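Local coordinates for taurocyamine kinase (Schistosoma mansoni, PDB 4WOD), which catalyses the reversible, magnesium-dependent transfer of phosphate between ATP and the guanidino substrate taurocyamine, at residues T141-E144 with L145-K148; T435-D438 with Y439-L443; T108-N111 with T112-N115. The protein carries 4 engineered substitutions. All coordinates share one frame; numbering follows the deposited sequence.

Overall arrangement
All three contacts are local, each made by consecutive residues of one chain. Interaction 3 comes first, in the loop that leads from helix 74-84 to strand 117-126; interaction 1 follows on helix 139-154, and interaction 2 lies much later, at the start of helix 437-448. Interactions 3 and 1 belong to the first of the two kinase repeats, interaction 2 to the second. Centres of interactions 1 and 3 are about 42 Å apart, those of 2 and 3 about 39 Å, and those of 1 and 2 about 72 Å, on opposite sides of the chain's centre. None touches another, and the wide separation of 1 and 2 reflects their different repeats.

Interaction 1. Residues T141-E144 with L145-K148; sequences TRIE and LENK
Thr141 to Lys148 form two turns of regular alpha-helix, in which the N-H groups of Leu145, Glu146, Asn147 and Lys148 bond to the carbonyls of Thr141, Arg142, Ile143 and Glu144, four residues back. The Asn147 N to Ile143 O bond, at 2.8 Å, is nearly in line with its carbonyl (C=O...N 162°), whereas the other three donors are tilted about 25° from the carbonyl plane. Between side chains, the clearest meeting is that of Ile143 and Asn147, one turn apart, which lie alongside each other and point the same way. Ile143 CG2 comes 3.9 Å from Asn147 ND2, a contact of a methyl with the amide nitrogen. The branch gets there because CG2 is the one set opposite the backbone N, while CG1 runs back beside that N (chi1 -68°). Asn147 CG lies 3.3 Å from Ile143 O, which is already bonded to Asn147 N; ND2 makes no hydrogen bond to that oxygen.

The buried residues, Arg142, Leu145 and Glu146, find their partners outside these two turns. Leu145 packs against loop residues Val128, Asn220 and His224; leucine suits a buried position with no polar bond to make. Arg142 makes a salt bridge with Asp200. Glu144, Asn147 and Lys148 are exposed, as suits polar residues. This is a surface helix whose buried residues are one leucine and two partnered charged side chains, tied by extended Glu146 to Tyr164 OH on edge strand 162-166, in the phosphagen kinase C-terminal catalytic domain of the first repeat.

Interaction 2. Residues T435-D438 with Y439-L443; sequences TFID and YLDPL
Tyr439, Phe436 and Ile437 carry much of this contact, which lies where the chain starts helix 437-448. Phe436 holds the N-cap position, and its carbonyl oxygen takes two backbone N-H groups at once. Leu440 N approaches Phe436 O in the carbonyl plane at 2.9 Å, a nearly straight bond (N-H...O 167°). Tyr439 N, 3.0 Å from Phe436 O, comes from above that plane and is more bent (138°). Phe436 also meets Leu440 through apolar atoms, its CB being 4.4 Å from Leu440 CD1. Its ring leads away from the turn; Thr435 CG2 rests over the centre of one face, and Tyr398 meets the ring edge-to-face.

Tyr439 touches the first turn mainly through its CB, 3.6 Å from Phe436 O. With CG opposite the backbone N (chi1 172°), the ring is carried off the turn toward helix 409-418, where it packs on Leu409, Met412 and Ile413, while its hydroxyl bonds to Thr386 O. A large aromatic with one polar end suits such a place.

Ile437 and Asp441 lie side by side one turn apart. Ile437 CG1 comes 3.8 Å from Asp441 CB, and the backbones of the pair are joined by the bond Asp441 N to Ile437 O of 2.8 Å. Asp441 OD1 is hydrogen-bonded to Tyr625 OH. Lacking an N-H, Pro442 cannot bond to Asp438 O; its ring CG sits 3.3 Å from Asp438 O instead, and the helix is kinked there.

Together these features make a helix N-terminus with a proline kink in its first turns, within the N-terminal phosphagen kinase domain of the second repeat.

Interaction 3. Residues T108-N111 with T112-N115; sequences TDLN and TYGN
Thr108 and Tyr113 cross at about a right angle, and their hydroxyls hydrogen-bond: Thr108 OG1 lies 2.6 Å from Tyr113 OH, at the edge of the ring and in its plane, and either could be the donor. Thr108 can do this because OG1 sits between its backbone N and carbonyl carbon (chi1 55°). The ring has further neighbours. Thr112 CB rests over the centre of one face, and Leu110, crossing it obliquely, brings CD2 to within 4.0 Å of Tyr113 CE2. Beyond the loop, Leu346 and Glu347 of helix 331-355 touch Tyr113.

Thr112 OG1 bonds to Asp109 O at 2.7 Å, the threonine hydroxyl reaching the carbonyl three residues back. Thr112 N also bonds to Asp109 O, at 3.0 Å from above the carbonyl plane. Asp109 closes an Asx turn, its short chain letting OD1 accept Asn111 N at 2.9 Å through the anti lone pair. These side chains supplement a single short 3-10 turn. Asn111 OD1 bonds to Val117 N, at the start of strand 117-126, and Asn111 O accepts Asn115 N at 2.9 Å, around Gly114, whose positive phi is easily adopted without a side chain.

Side-chain oxygens thus add to the few backbone bonds, which probably keeps this turn in one shape beside Thr120 and Val280, predicted ATP-site residues close to Leu110.

Interaction 1. Residues T141-E144 with L145-K148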
loop_
_atom_site.group_PDB
_atom_site.type_symbol
_atom_site.label_atom_id
_atom_site.label_comp_id
_atom_site.label_asym_id
_atom_site.label_seq_id
_atom_site.Cartn_x
_atom_site.Cartn_y
_atom_site.Cartn_z
ATOM N N THR A 141 30.596 -21.868 25.354
ATOM C CA THR A 141 29.528 -21.133 26.034
ATOM C C THR A 141 28.155 -21.389 25.390
ATOM O O THR A 141 27.138 -21.442 26.092
ATOM C CB THR A 141 29.800 -19.611 26.106
ATOM O OG1 THR A 141 29.957 -19.066 24.791
ATOM C CG2 THR A 141 31.043 -19.342 26.943
ATOM N N ARG A 142 28.110 -21.607 24.083
ATOM C CA ARG A 142 26.829 -21.928 23.475
ATOM C C ARG A 142 26.282 -23.252 24.028
ATOM O O ARG A 142 25.074 -23.375 24.286
ATOM C CB ARG A 142 26.955 -21.983 21.950
ATOM C CG ARG A 142 25.634 -22.173 21.226
ATOM C CD ARG A 142 25.835 -22.378 19.734
ATOM N NE ARG A 142 26.313 -21.183 19.041
ATOM C CZ ARG A 142 27.581 -20.946 18.709
ATOM N NH1 ARG A 142 28.534 -21.825 19.016
ATOM N NH2 ARG A 142 27.899 -19.825 18.058
ATOM N N ILE A 143 27.171 -24.229 24.236
ATOM C CA ILE A 143 26.768 -25.536 24.763
ATOM C C ILE A 143 26.385 -25.394 26.241
ATOM O O ILE A 143 25.377 -25.965 26.687
ATOM C CB ILE A 143 27.895 -26.603 24.571
ATOM C CG1 ILE A 143 28.076 -26.902 23.075
ATOM C CG2 ILE A 143 27.594 -27.893 25.342
ATOM C CD1 ILE A 143 29.404 -27.519 22.728
ATOM N N GLU A 144 27.164 -24.625 27.000
ATOM C CA GLU A 144 26.765 -24.347 28.395
ATOM C C GLU A 144 25.353 -23.721 28.483
ATOM O O GLU A 144 24.548 -24.084 29.361
ATOM C CB GLU A 144 27.789 -23.444 29.087
ATOM C CG GLU A 144 29.075 -24.156 29.418
ATOM C CD GLU A 144 30.063 -23.265 30.129
ATOM O OE1 GLU A 144 30.286 -23.475 31.340
ATOM O OE2 GLU A 144 30.601 -22.338 29.484
ATOM N N LEU A 145 25.054 -22.803 27.559
ATOM C CA LEU A 145 23.744 -22.160 27.480
ATOM C C LEU A 145 22.663 -23.187 27.135
ATOM O O LEU A 145 21.592 -23.224 27.766
ATOM C CB LEU A 145 23.776 -21.017 26.446
ATOM C CG LEU A 145 22.486 -20.243 26.173
ATOM C CD1 LEU A 145 21.916 -19.655 27.474
ATOM C CD2 LEU A 145 22.737 -19.153 25.118
ATOM N N GLU A 146 22.955 -24.039 26.157
ATOM C CA GLU A 146 22.039 -25.118 25.785
ATOM C C GLU A 146 21.732 -26.015 26.988
ATOM O O GLU A 146 20.564 -26.316 27.251
ATOM C CB GLU A 146 22.607 -25.956 24.634
ATOM C CG GLU A 146 21.676 -27.077 24.184
ATOM C CD GLU A 146 22.387 -28.188 23.416
ATOM O OE1 GLU A 146 23.637 -28.178 23.349
ATOM O OE2 GLU A 146 21.688 -29.059 22.848
ATOM N N ASN A 147 22.776 -26.413 27.720
ATOM C CA ASN A 147 22.606 -27.268 28.898
ATOM C C ASN A 147 21.735 -26.596 29.956
ATOM O O ASN A 147 20.826 -27.219 30.514
ATOM C CB ASN A 147 23.960 -27.634 29.528
ATOM C CG ASN A 147 24.802 -28.564 28.651
ATOM O OD1 ASN A 147 24.294 -29.255 27.777
ATOM N ND2 ASN A 147 26.104 -28.561 28.885
ATOM N N LYS A 148 22.034 -25.330 30.233
ATOM C CA LYS A 148 21.262 -24.525 31.165
ATOM C C LYS A 148 19.790 -24.515 30.759
ATOM O O LYS A 148 18.886 -24.726 31.586
ATOM C CB LYS A 148 21.820 -23.100 31.206
ATOM C CG LYS A 148 21.366 -22.246 32.385
ATOM C CD LYS A 148 21.833 -20.788 32.179
ATOM C CE LYS A 148 22.026 -20.066 33.491
ATOM N NZ LYS A 148 23.318 -20.450 34.148
#

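Interaction 2. Residues T435-D438 with Y439-L443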
loop_
_atom_site.group_PDB
_atom_site.type_symbol
_atom_site.label_atom_id
_atom_site.label_comp_id
_atom_site.label_asym_id
_atom_site.label_seq_id
_atom_site.Cartn_x
_atom_site.Cartn_y
_atom_site.Cartn_z
ATOM N N THR A 435 -28.910 3.733 -13.430
ATOM C CA THR A 435 -29.268 2.805 -12.344
ATOM C C THR A 435 -29.261 3.483 -10.964
ATOM O O THR A 435 -30.131 3.213 -10.106
ATOM C CB THR A 435 -28.315 1.599 -12.312
ATOM O OG1 THR A 435 -28.277 0.987 -13.605
ATOM C CG2 THR A 435 -28.754 0.566 -11.256
ATOM N N PHE A 436 -28.297 4.379 -10.756
ATOM C CA PHE A 436 -28.196 5.097 -9.476
ATOM C C PHE A 436 -28.449 6.598 -9.610
ATOM O O PHE A 436 -27.807 7.401 -8.923
ATOM C CB PHE A 436 -26.818 4.872 -8.844
ATOM C CG PHE A 436 -26.477 3.423 -8.638
ATOM C CD1 PHE A 436 -27.183 2.662 -7.737
ATOM C CD2 PHE A 436 -25.468 2.817 -9.370
ATOM C CE1 PHE A 436 -26.884 1.325 -7.549
ATOM C CE2 PHE A 436 -25.156 1.496 -9.180
ATOM C CZ PHE A 436 -25.867 0.741 -8.273
ATOM N N ILE A 437 -29.369 6.963 -10.500
ATOM C CA ILE A 437 -29.646 8.364 -10.809
ATOM C C ILE A 437 -30.032 9.174 -9.552
ATOM O O ILE A 437 -29.680 10.348 -9.440
ATOM C CB ILE A 437 -30.759 8.479 -11.897
ATOM C CG1 ILE A 437 -30.952 9.929 -12.347
ATOM C CG2 ILE A 437 -32.094 7.894 -11.404
ATOM C CD1 ILE A 437 -31.653 10.043 -13.728
ATOM N N ASP A 438 -30.715 8.531 -8.604
ATOM C CA ASP A 438 -31.180 9.212 -7.395
ATOM C C ASP A 438 -30.014 9.657 -6.535
ATOM O O ASP A 438 -30.135 10.593 -5.747
ATOM C CB ASP A 438 -32.097 8.312 -6.567
ATOM C CG ASP A 438 -33.496 8.207 -7.145
ATOM O OD1 ASP A 438 -33.738 8.721 -8.250
ATOM O OD2 ASP A 438 -34.368 7.630 -6.478
ATOM N N TYR A 439 -28.894 8.957 -6.652
ATOM C CA TYR A 439 -27.692 9.383 -5.944
ATOM C C TYR A 439 -26.879 10.339 -6.801
ATOM O O TYR A 439 -26.473 11.403 -6.342
ATOM C CB TYR A 439 -26.857 8.174 -5.548
ATOM C CG TYR A 439 -25.501 8.475 -4.965
ATOM C CD1 TYR A 439 -25.376 9.009 -3.688
ATOM C CD2 TYR A 439 -24.338 8.186 -5.674
ATOM C CE1 TYR A 439 -24.134 9.259 -3.140
ATOM C CE2 TYR A 439 -23.089 8.428 -5.127
ATOM C CZ TYR A 439 -22.997 8.969 -3.857
ATOM O OH TYR A 439 -21.758 9.224 -3.299
ATOM N N LEU A 440 -26.641 9.960 -8.055
ATOM C CA LEU A 440 -25.681 10.696 -8.872
ATOM C C LEU A 440 -26.226 12.028 -9.417
ATOM O O LEU A 440 -25.466 12.987 -9.570
ATOM C CB LEU A 440 -25.181 9.817 -10.026
ATOM C CG LEU A 440 -24.226 8.661 -9.649
ATOM C CD1 LEU A 440 -24.063 7.664 -10.795
ATOM C CD2 LEU A 440 -22.851 9.200 -9.236
ATOM N N ASP A 441 -27.527 12.110 -9.703
ATOM C CA ASP A 441 -28.036 13.301 -10.370
ATOM C C ASP A 441 -28.027 14.541 -9.472
ATOM O O ASP A 441 -27.584 15.595 -9.908
ATOM C CB ASP A 441 -29.443 13.073 -10.916
ATOM C CG ASP A 441 -29.902 14.218 -11.799
ATOM O OD1 ASP A 441 -29.382 14.331 -12.929
ATOM O OD2 ASP A 441 -30.760 15.007 -11.359
ATOM N N PRO A 442 -28.504 14.429 -8.214
ATOM C CA PRO A 442 -28.382 15.638 -7.387
ATOM C C PRO A 442 -26.913 16.020 -7.127
ATOM O O PRO A 442 -26.571 17.208 -7.120
ATOM C CB PRO A 442 -29.100 15.251 -6.078
ATOM C CG PRO A 442 -29.120 13.763 -6.060
ATOM C CD PRO A 442 -29.244 13.357 -7.516
ATOM N N LEU A 443 -26.065 15.016 -6.954
ATOM C CA LEU A 443 -24.628 15.215 -6.752
ATOM C C LEU A 443 -23.977 15.975 -7.908
ATOM O O LEU A 443 -23.126 16.850 -7.700
ATOM C CB LEU A 443 -23.939 13.855 -6.569
ATOM C CG LEU A 443 -22.456 13.820 -6.163
ATOM C CD1 LEU A 443 -22.155 12.566 -5.328
ATOM C CD2 LEU A 443 -21.524 13.903 -7.387
#

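Interaction 3. Residues T108-N111 with T112-N115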
loop_
_atom_site.group_PDB
_atom_site.type_symbol
_atom_site.label_atom_id
_atom_site.label_comp_id
_atom_site.label_asym_id
_atom_site.label_seq_id
_atom_site.Cartn_x
_atom_site.Cartn_y
_atom_site.Cartn_z
ATOM N N THR A 108 -12.942 -15.197 22.277
ATOM C CA THR A 108 -13.832 -16.013 21.460
ATOM C C THR A 108 -12.982 -16.855 20.514
ATOM O O THR A 108 -11.880 -16.445 20.127
ATOM C CB THR A 108 -14.859 -15.159 20.660
ATOM O OG1 THR A 108 -14.168 -14.187 19.864
ATOM C CG2 THR A 108 -15.811 -14.449 21.609
ATOM N N ASP A 109 -13.461 -18.050 20.181
ATOM C CA ASP A 109 -12.754 -18.890 19.230
ATOM C C ASP A 109 -12.788 -18.196 17.875
ATOM O O ASP A 109 -13.859 -17.764 17.438
ATOM C CB ASP A 109 -13.376 -20.277 19.127
ATOM C CG ASP A 109 -12.490 -21.240 18.362
ATOM O OD1 ASP A 109 -12.365 -21.069 17.130
ATOM O OD2 ASP A 109 -11.900 -22.158 18.994
ATOM N N LEU A 110 -11.641 -18.099 17.199
ATOM C CA LEU A 110 -11.590 -17.288 15.982
ATOM C C LEU A 110 -12.335 -17.919 14.806
ATOM O O LEU A 110 -12.641 -17.239 13.814
ATOM C CB LEU A 110 -10.126 -16.998 15.603
ATOM C CG LEU A 110 -9.567 -15.851 16.451
ATOM C CD1 LEU A 110 -8.061 -15.594 16.227
ATOM C CD2 LEU A 110 -10.378 -14.582 16.210
ATOM N N ASN A 111 -12.646 -19.207 14.899
ATOM C CA ASN A 111 -13.407 -19.829 13.834
ATOM C C ASN A 111 -14.900 -19.492 13.909
ATOM O O ASN A 111 -15.671 -19.832 13.008
ATOM C CB ASN A 111 -13.174 -21.337 13.828
ATOM C CG ASN A 111 -12.124 -21.716 12.818
ATOM O OD1 ASN A 111 -11.960 -21.017 11.814
ATOM N ND2 ASN A 111 -11.380 -22.773 13.087
ATOM N N THR A 112 -15.291 -18.782 14.961
ATOM C CA THR A 112 -16.640 -18.224 15.033
ATOM C C THR A 112 -16.926 -17.336 13.810
ATOM O O THR A 112 -18.052 -17.247 13.355
ATOM C CB THR A 112 -16.833 -17.401 16.328
ATOM O OG1 THR A 112 -16.521 -18.220 17.465
ATOM C CG2 THR A 112 -18.270 -16.880 16.449
ATOM N N TYR A 113 -15.881 -16.712 13.263
ATOM C CA TYR A 113 -16.050 -15.741 12.181
ATOM C C TYR A 113 -15.823 -16.368 10.810
ATOM O O TYR A 113 -14.862 -16.049 10.099
ATOM C CB TYR A 113 -15.129 -14.534 12.453
ATOM C CG TYR A 113 -15.262 -14.161 13.900
ATOM C CD1 TYR A 113 -16.453 -13.625 14.391
ATOM C CD2 TYR A 113 -14.250 -14.440 14.799
ATOM C CE1 TYR A 113 -16.601 -13.347 15.726
ATOM C CE2 TYR A 113 -14.388 -14.162 16.137
ATOM C CZ TYR A 113 -15.560 -13.619 16.597
ATOM O OH TYR A 113 -15.680 -13.350 17.934
ATOM N N GLY A 114 -16.728 -17.276 10.446
ATOM C CA GLY A 114 -16.721 -17.865 9.125
ATOM C C GLY A 114 -16.008 -19.191 8.984
ATOM O O GLY A 114 -15.951 -19.724 7.886
ATOM N N ASN A 115 -15.479 -19.721 10.083
ATOM C CA ASN A 115 -14.710 -20.969 10.069
ATOM C C ASN A 115 -13.585 -20.959 9.026
ATOM O O ASN A 115 -13.481 -21.859 8.195
ATOM C CB ASN A 115 -15.625 -22.168 9.831
ATOM C CG ASN A 115 -14.941 -23.483 10.149
ATOM O OD1 ASN A 115 -14.093 -23.547 11.042
ATOM N ND2 ASN A 115 -15.285 -24.532 9.409
#